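Local coordinates for protein nucleoside-triphosphatase THEP1 (Aquifex aeolicus, PDB 1YE8) that hydrolyses nucleoside triphosphates (ATP, GTP, CTP, TTP and UTP) to the diphosphate and phosphate and has no kinase activity, at residues E82-E94 / K117-V131. Sequence-based numbering, arbitrary orientation.
Sequences ELAIPILERAYRE and KFRDLVRQIMHDPNV
Two helices of the P-loop NTPase fold run side by side here, nearly parallel, the axes of 82-94 and 117-126 coming within 10.3 Å at 21°, and Tyr92 of the first reaches across to the type I turn that follows the second. Tyr92 CG lies anti to N (chi1 -171°), which sends the ring past Ile125 to Asp128. Ile125 CG1 lies over one ring face in a CH-pi contact, 4.0 Å from the centroid. Tyr92 OH donates to Asp128 OD2 at 2.5 Å, a short bond to the anti lone pair, with ring and carboxylate planes 86° apart. The other oxygen, Asp128 OD1, accepts from Asn130 N at 2.8 Å, an Asx turn, so each carboxylate oxygen has a hydrogen bond. Val131 CG1 abuts the ring edge at CE1, while Gln124 CG and CD sit beside CE2.

Helix 77-97 leads from the antiparallel sheet into strand 102-105 of the parallel RecA-like sheet; helix 116-126 is the crossover from there to neighbouring strand 132-136. Midway, Leu121 CD2 packs on Leu88 CB at 3.6 Å and on CG and CD of Glu89, whose bend at chi2 lays the carboxylate along the Leu121 methyls. Farther toward the N-terminal ends, Leu88 CD1 meets the edge of the Phe118 ring, 3.8 Å from CE1, and Phe31 and Phe80 also pack on that ring. Ile85 CD1 touches Lys117 CB at 3.8 Å, the lysine chain running on outward.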
loop_
_atom_site.group_PDB
_atom_site.type_symbol
_atom_site.label_atom_id
_atom_site.label_comp_id
_atom_site.label_asym_id
_atom_site.label_seq_id
_atom_site.Cartn_x
_atom_site.Cartn_y
_atom_site.Cartn_z
ATOM N N GLU A 82 4.618 -12.290 -6.907
ATOM C CA GLU A 82 6.033 -12.646 -6.886
ATOM C C GLU A 82 6.824 -11.714 -5.973
ATOM O O GLU A 82 7.740 -12.153 -5.273
ATOM C CB GLU A 82 6.601 -12.593 -8.307
ATOM C CG GLU A 82 7.993 -13.181 -8.447
ATOM C CD GLU A 82 8.502 -13.141 -9.873
ATOM O OE1 GLU A 82 7.672 -13.226 -10.805
ATOM O OE2 GLU A 82 9.739 -13.024 -10.052
ATOM N N LEU A 83 6.477 -10.425 -5.989
ATOM C CA LEU A 83 7.162 -9.428 -5.174
ATOM C C LEU A 83 6.377 -9.080 -3.914
ATOM O O LEU A 83 6.969 -8.937 -2.852
ATOM C CB LEU A 83 7.449 -8.152 -5.991
ATOM C CG LEU A 83 8.739 -8.169 -6.810
ATOM C CD1 LEU A 83 8.728 -9.258 -7.882
ATOM C CD2 LEU A 83 8.967 -6.796 -7.411
ATOM N N ALA A 84 5.055 -8.968 -4.022
ATOM C CA ALA A 84 4.245 -8.485 -2.894
ATOM C C ALA A 84 4.219 -9.458 -1.727
ATOM O O ALA A 84 4.317 -9.049 -0.577
ATOM C CB ALA A 84 2.819 -8.174 -3.329
ATOM N N ILE A 85 4.052 -10.746 -2.012
ATOM C CA ILE A 85 3.796 -11.683 -0.920
ATOM C C ILE A 85 5.032 -11.895 -0.034
ATOM O O ILE A 85 4.935 -11.760 1.195
ATOM C CB ILE A 85 3.154 -13.000 -1.427
ATOM C CG1 ILE A 85 1.844 -12.693 -2.178
ATOM C CG2 ILE A 85 2.907 -13.957 -0.243
ATOM C CD1 ILE A 85 0.764 -11.940 -1.364
ATOM N N PRO A 86 6.200 -12.195 -0.610
ATOM C CA PRO A 86 7.350 -12.417 0.269
ATOM C C PRO A 86 7.734 -11.163 1.056
ATOM O O PRO A 86 8.083 -11.301 2.231
ATOM C CB PRO A 86 8.460 -12.900 -0.671
ATOM C CG PRO A 86 7.988 -12.640 -2.039
ATOM C CD PRO A 86 6.505 -12.512 -2.021
ATOM N N ILE A 87 7.659 -9.973 0.466
ATOM C CA ILE A 87 8.040 -8.797 1.245
ATOM C C ILE A 87 7.035 -8.504 2.368
ATOM O O ILE A 87 7.441 -8.104 3.461
ATOM C CB ILE A 87 8.330 -7.554 0.353
ATOM C CG1 ILE A 87 9.119 -6.506 1.148
ATOM C CG2 ILE A 87 7.061 -6.921 -0.183
ATOM C CD1 ILE A 87 10.579 -6.907 1.432
ATOM N N LEU A 88 5.745 -8.756 2.137
ATOM C CA LEU A 88 4.772 -8.549 3.216
ATOM C C LEU A 88 4.865 -9.622 4.290
ATOM O O LEU A 88 4.674 -9.323 5.466
ATOM C CB LEU A 88 3.343 -8.429 2.679
ATOM C CG LEU A 88 3.001 -7.129 1.936
ATOM C CD1 LEU A 88 1.495 -7.014 1.742
ATOM C CD2 LEU A 88 3.534 -5.864 2.618
ATOM N N GLU A 89 5.157 -10.867 3.910
ATOM C CA GLU A 89 5.324 -11.916 4.923
ATOM C C GLU A 89 6.522 -11.592 5.820
ATOM O O GLU A 89 6.466 -11.749 7.044
ATOM C CB GLU A 89 5.496 -13.300 4.286
ATOM C CG GLU A 89 4.259 -13.783 3.537
ATOM C CD GLU A 89 3.210 -14.470 4.391
ATOM O OE1 GLU A 89 3.273 -14.393 5.630
ATOM O OE2 GLU A 89 2.278 -15.081 3.805
ATOM N N ARG A 90 7.614 -11.133 5.205
ATOM C CA ARG A 90 8.779 -10.677 5.964
ATOM C C ARG A 90 8.428 -9.479 6.852
ATOM O O ARG A 90 8.752 -9.462 8.044
ATOM C CB ARG A 90 9.924 -10.303 5.022
ATOM C CG ARG A 90 11.090 -9.663 5.719
ATOM C CD ARG A 90 12.212 -9.213 4.805
ATOM N NE ARG A 90 12.973 -8.217 5.532
ATOM C CZ ARG A 90 13.746 -7.306 4.999
ATOM N NH1 ARG A 90 13.946 -7.264 3.676
ATOM N NH2 ARG A 90 14.335 -6.435 5.813
ATOM N N ALA A 91 7.759 -8.483 6.267
ATOM C CA ALA A 91 7.386 -7.283 7.023
ATOM C C ALA A 91 6.564 -7.638 8.260
ATOM O O ALA A 91 6.824 -7.128 9.336
ATOM C CB ALA A 91 6.627 -6.308 6.145
ATOM N N TYR A 92 5.609 -8.556 8.103
ATOM C CA TYR A 92 4.734 -8.972 9.199
ATOM C C TYR A 92 5.532 -9.725 10.272
ATOM O O TYR A 92 5.386 -9.425 11.472
ATOM C CB TYR A 92 3.574 -9.797 8.622
ATOM C CG TYR A 92 2.468 -10.125 9.603
ATOM C CD1 TYR A 92 2.044 -9.193 10.556
ATOM C CD2 TYR A 92 1.826 -11.361 9.559
ATOM C CE1 TYR A 92 1.021 -9.484 11.446
ATOM C CE2 TYR A 92 0.797 -11.654 10.441
ATOM C CZ TYR A 92 0.413 -10.716 11.379
ATOM O OH TYR A 92 -0.604 -11.016 12.253
ATOM N N ARG A 93 6.397 -10.661 9.868
ATOM C CA ARG A 93 7.225 -11.344 10.876
ATOM C C ARG A 93 8.069 -10.345 11.652
ATOM O O ARG A 93 8.168 -10.416 12.880
ATOM C CB ARG A 93 8.169 -12.376 10.262
ATOM C CG ARG A 93 7.528 -13.670 9.841
ATOM C CD ARG A 93 8.547 -14.714 9.398
ATOM N NE ARG A 93 9.327 -14.231 8.259
ATOM C CZ ARG A 93 9.011 -14.433 6.982
ATOM N NH1 ARG A 93 7.920 -15.121 6.654
ATOM N NH2 ARG A 93 9.787 -13.931 6.033
ATOM N N GLU A 94 8.718 -9.433 10.938
ATOM C CA GLU A 94 9.634 -8.507 11.603
ATOM C C GLU A 94 8.882 -7.518 12.484
ATOM O O GLU A 94 9.331 -7.212 13.587
ATOM C CB GLU A 94 10.497 -7.768 10.596
ATOM C CG GLU A 94 11.545 -8.619 9.911
ATOM C CD GLU A 94 12.641 -7.764 9.330
ATOM O OE1 GLU A 94 13.116 -6.848 10.040
ATOM O OE2 GLU A 94 12.996 -7.966 8.167
ATOM N N LYS A 117 -4.139 -14.337 -2.173
ATOM C CA LYS A 117 -3.071 -14.352 -1.197
ATOM C C LYS A 117 -2.886 -12.960 -0.577
ATOM O O LYS A 117 -2.704 -12.832 0.635
ATOM C CB LYS A 117 -1.751 -14.811 -1.829
ATOM C CG LYS A 117 -1.707 -16.288 -2.195
ATOM C CD LYS A 117 -0.379 -16.606 -2.847
ATOM C CE LYS A 117 -0.333 -17.998 -3.445
ATOM N NZ LYS A 117 1.019 -18.268 -4.017
ATOM N N PHE A 118 -2.948 -11.921 -1.410
ATOM C CA PHE A 118 -2.825 -10.554 -0.923
ATOM C C PHE A 118 -4.009 -10.184 -0.023
ATOM O O PHE A 118 -3.809 -9.610 1.046
ATOM C CB PHE A 118 -2.723 -9.594 -2.103
ATOM C CG PHE A 118 -2.581 -8.136 -1.719
ATOM C CD1 PHE A 118 -1.419 -7.645 -1.109
ATOM C CD2 PHE A 118 -3.615 -7.252 -2.004
ATOM C CE1 PHE A 118 -1.283 -6.276 -0.787
ATOM C CE2 PHE A 118 -3.493 -5.890 -1.681
ATOM C CZ PHE A 118 -2.332 -5.404 -1.070
ATOM N N ARG A 119 -5.226 -10.485 -0.457
ATOM C CA ARG A 119 -6.394 -10.190 0.387
ATOM C C ARG A 119 -6.271 -10.813 1.780
ATOM O O ARG A 119 -6.501 -10.148 2.801
ATOM C CB ARG A 119 -7.687 -10.682 -0.260
ATOM C CG ARG A 119 -8.052 -10.005 -1.563
ATOM C CD ARG A 119 -9.470 -10.275 -2.034
ATOM N NE ARG A 119 -9.796 -11.690 -2.213
ATOM C CZ ARG A 119 -9.623 -12.385 -3.327
ATOM N NH1 ARG A 119 -9.069 -11.826 -4.389
ATOM N NH2 ARG A 119 -10.005 -13.660 -3.389
ATOM N N ASP A 120 -5.893 -12.087 1.828
ATOM C CA ASP A 120 -5.834 -12.806 3.096
ATOM C C ASP A 120 -4.734 -12.233 3.990
ATOM O O ASP A 120 -4.921 -12.066 5.194
ATOM C CB ASP A 120 -5.625 -14.306 2.868
ATOM C CG ASP A 120 -6.802 -14.972 2.158
ATOM O OD1 ASP A 120 -7.921 -14.408 2.147
ATOM O OD2 ASP A 120 -6.678 -16.052 1.553
ATOM N N LEU A 121 -3.571 -11.960 3.408
ATOM C CA LEU A 121 -2.469 -11.420 4.180
ATOM C C LEU A 121 -2.758 -9.978 4.659
ATOM O O LEU A 121 -2.462 -9.626 5.806
ATOM C CB LEU A 121 -1.176 -11.502 3.360
ATOM C CG LEU A 121 0.115 -11.071 4.040
ATOM C CD1 LEU A 121 0.352 -11.759 5.360
ATOM C CD2 LEU A 121 1.255 -11.378 3.090
ATOM N N VAL A 122 -3.363 -9.161 3.797
ATOM C CA VAL A 122 -3.804 -7.828 4.215
ATOM C C VAL A 122 -4.780 -7.889 5.393
ATOM O O VAL A 122 -4.622 -7.135 6.348
ATOM C CB VAL A 122 -4.397 -7.031 3.035
ATOM C CG1 VAL A 122 -5.237 -5.818 3.498
ATOM C CG2 VAL A 122 -3.277 -6.603 2.107
ATOM N N ARG A 123 -5.767 -8.783 5.328
ATOM C CA ARG A 123 -6.713 -8.923 6.442
ATOM C C ARG A 123 -6.004 -9.307 7.740
ATOM O O ARG A 123 -6.293 -8.754 8.802
ATOM C CB ARG A 123 -7.816 -9.925 6.117
ATOM C CG ARG A 123 -8.924 -9.366 5.285
ATOM C CD ARG A 123 -10.260 -10.031 5.548
ATOM N NE ARG A 123 -11.230 -9.458 4.646
ATOM C CZ ARG A 123 -11.436 -9.882 3.421
ATOM N NH1 ARG A 123 -10.743 -10.911 2.932
ATOM N NH2 ARG A 123 -12.342 -9.270 2.674
ATOM N N GLN A 124 -5.057 -10.237 7.654
ATOM C CA GLN A 124 -4.312 -10.661 8.828
ATOM C C GLN A 124 -3.546 -9.482 9.413
ATOM O O GLN A 124 -3.597 -9.232 10.610
ATOM C CB GLN A 124 -3.369 -11.813 8.477
ATOM C CG GLN A 124 -2.853 -12.560 9.697
ATOM C CD GLN A 124 -2.070 -13.813 9.363
ATOM O OE1 GLN A 124 -1.738 -14.591 10.268
ATOM N NE2 GLN A 124 -1.762 -14.017 8.084
ATOM N N ILE A 125 -2.840 -8.737 8.562
ATOM C CA ILE A 125 -2.019 -7.630 9.029
ATOM C C ILE A 125 -2.848 -6.476 9.599
ATOM O O ILE A 125 -2.577 -5.971 10.697
ATOM C CB ILE A 125 -1.109 -7.114 7.866
ATOM C CG1 ILE A 125 -0.009 -8.144 7.532
ATOM C CG2 ILE A 125 -0.553 -5.733 8.188
ATOM C CD1 ILE A 125 0.677 -7.890 6.185
HETATM N N MSE A 126 -3.881 -6.074 8.871
HETATM C CA MSE A 126 -4.637 -4.886 9.239
HETATM C C MSE A 126 -5.424 -5.044 10.538
HETATM O O MSE A 126 -5.633 -4.068 11.250
HETATM C CB MSE A 126 -5.538 -4.462 8.085
HETATM C CG MSE A 126 -4.724 -4.118 6.795
HETATM SE SE MSE A 126 -3.322 -2.751 7.001
HETATM C CE MSE A 126 -4.517 -1.566 7.482
ATOM N N HIS A 127 -5.800 -6.280 10.862
ATOM C CA HIS A 127 -6.575 -6.535 12.064
ATOM C C HIS A 127 -5.706 -6.988 13.230
ATOM O O HIS A 127 -6.231 -7.281 14.316
ATOM C CB HIS A 127 -7.705 -7.520 11.758
ATOM C CG HIS A 127 -8.702 -6.992 10.777
ATOM N ND1 HIS A 127 -9.594 -5.985 11.088
ATOM C CD2 HIS A 127 -8.934 -7.312 9.481
ATOM C CE1 HIS A 127 -10.339 -5.722 10.032
ATOM N NE2 HIS A 127 -9.962 -6.512 9.043
ATOM N N ASP A 128 -4.391 -7.037 13.026
ATOM C CA ASP A 128 -3.468 -7.405 14.089
ATOM C C ASP A 128 -3.087 -6.130 14.836
ATOM O O ASP A 128 -2.395 -5.272 14.283
ATOM C CB ASP A 128 -2.226 -8.089 13.514
ATOM C CG ASP A 128 -1.315 -8.660 14.584
ATOM O OD1 ASP A 128 -1.285 -8.121 15.720
ATOM O OD2 ASP A 128 -0.574 -9.633 14.365
ATOM N N PRO A 129 -3.516 -5.999 16.092
ATOM C CA PRO A 129 -3.224 -4.787 16.871
ATOM C C PRO A 129 -1.733 -4.571 17.125
ATOM O O PRO A 129 -1.353 -3.434 17.429
ATOM C CB PRO A 129 -3.914 -5.064 18.216
ATOM C CG PRO A 129 -4.012 -6.546 18.296
ATOM C CD PRO A 129 -4.273 -6.993 16.873
ATOM N N ASN A 130 -0.918 -5.621 17.004
ATOM C CA ASN A 130 0.482 -5.598 17.432
ATOM C C ASN A 130 1.493 -5.145 16.388
ATOM O O ASN A 130 2.700 -5.291 16.598
ATOM C CB ASN A 130 0.923 -6.975 17.954
ATOM C CG ASN A 130 -0.013 -7.536 19.020
ATOM O OD1 ASN A 130 -0.353 -6.853 19.996
ATOM N ND2 ASN A 130 -0.441 -8.787 18.834
ATOM N N VAL A 131 1.019 -4.613 15.260
ATOM C CA VAL A 131 1.922 -4.154 14.212
ATOM C C VAL A 131 1.542 -2.769 13.725
ATOM O O VAL A 131 0.353 -2.423 13.698
ATOM C CB VAL A 131 1.993 -5.131 12.995
ATOM C CG1 VAL A 131 2.499 -6.512 13.401
ATOM C CG2 VAL A 131 0.655 -5.249 12.221
#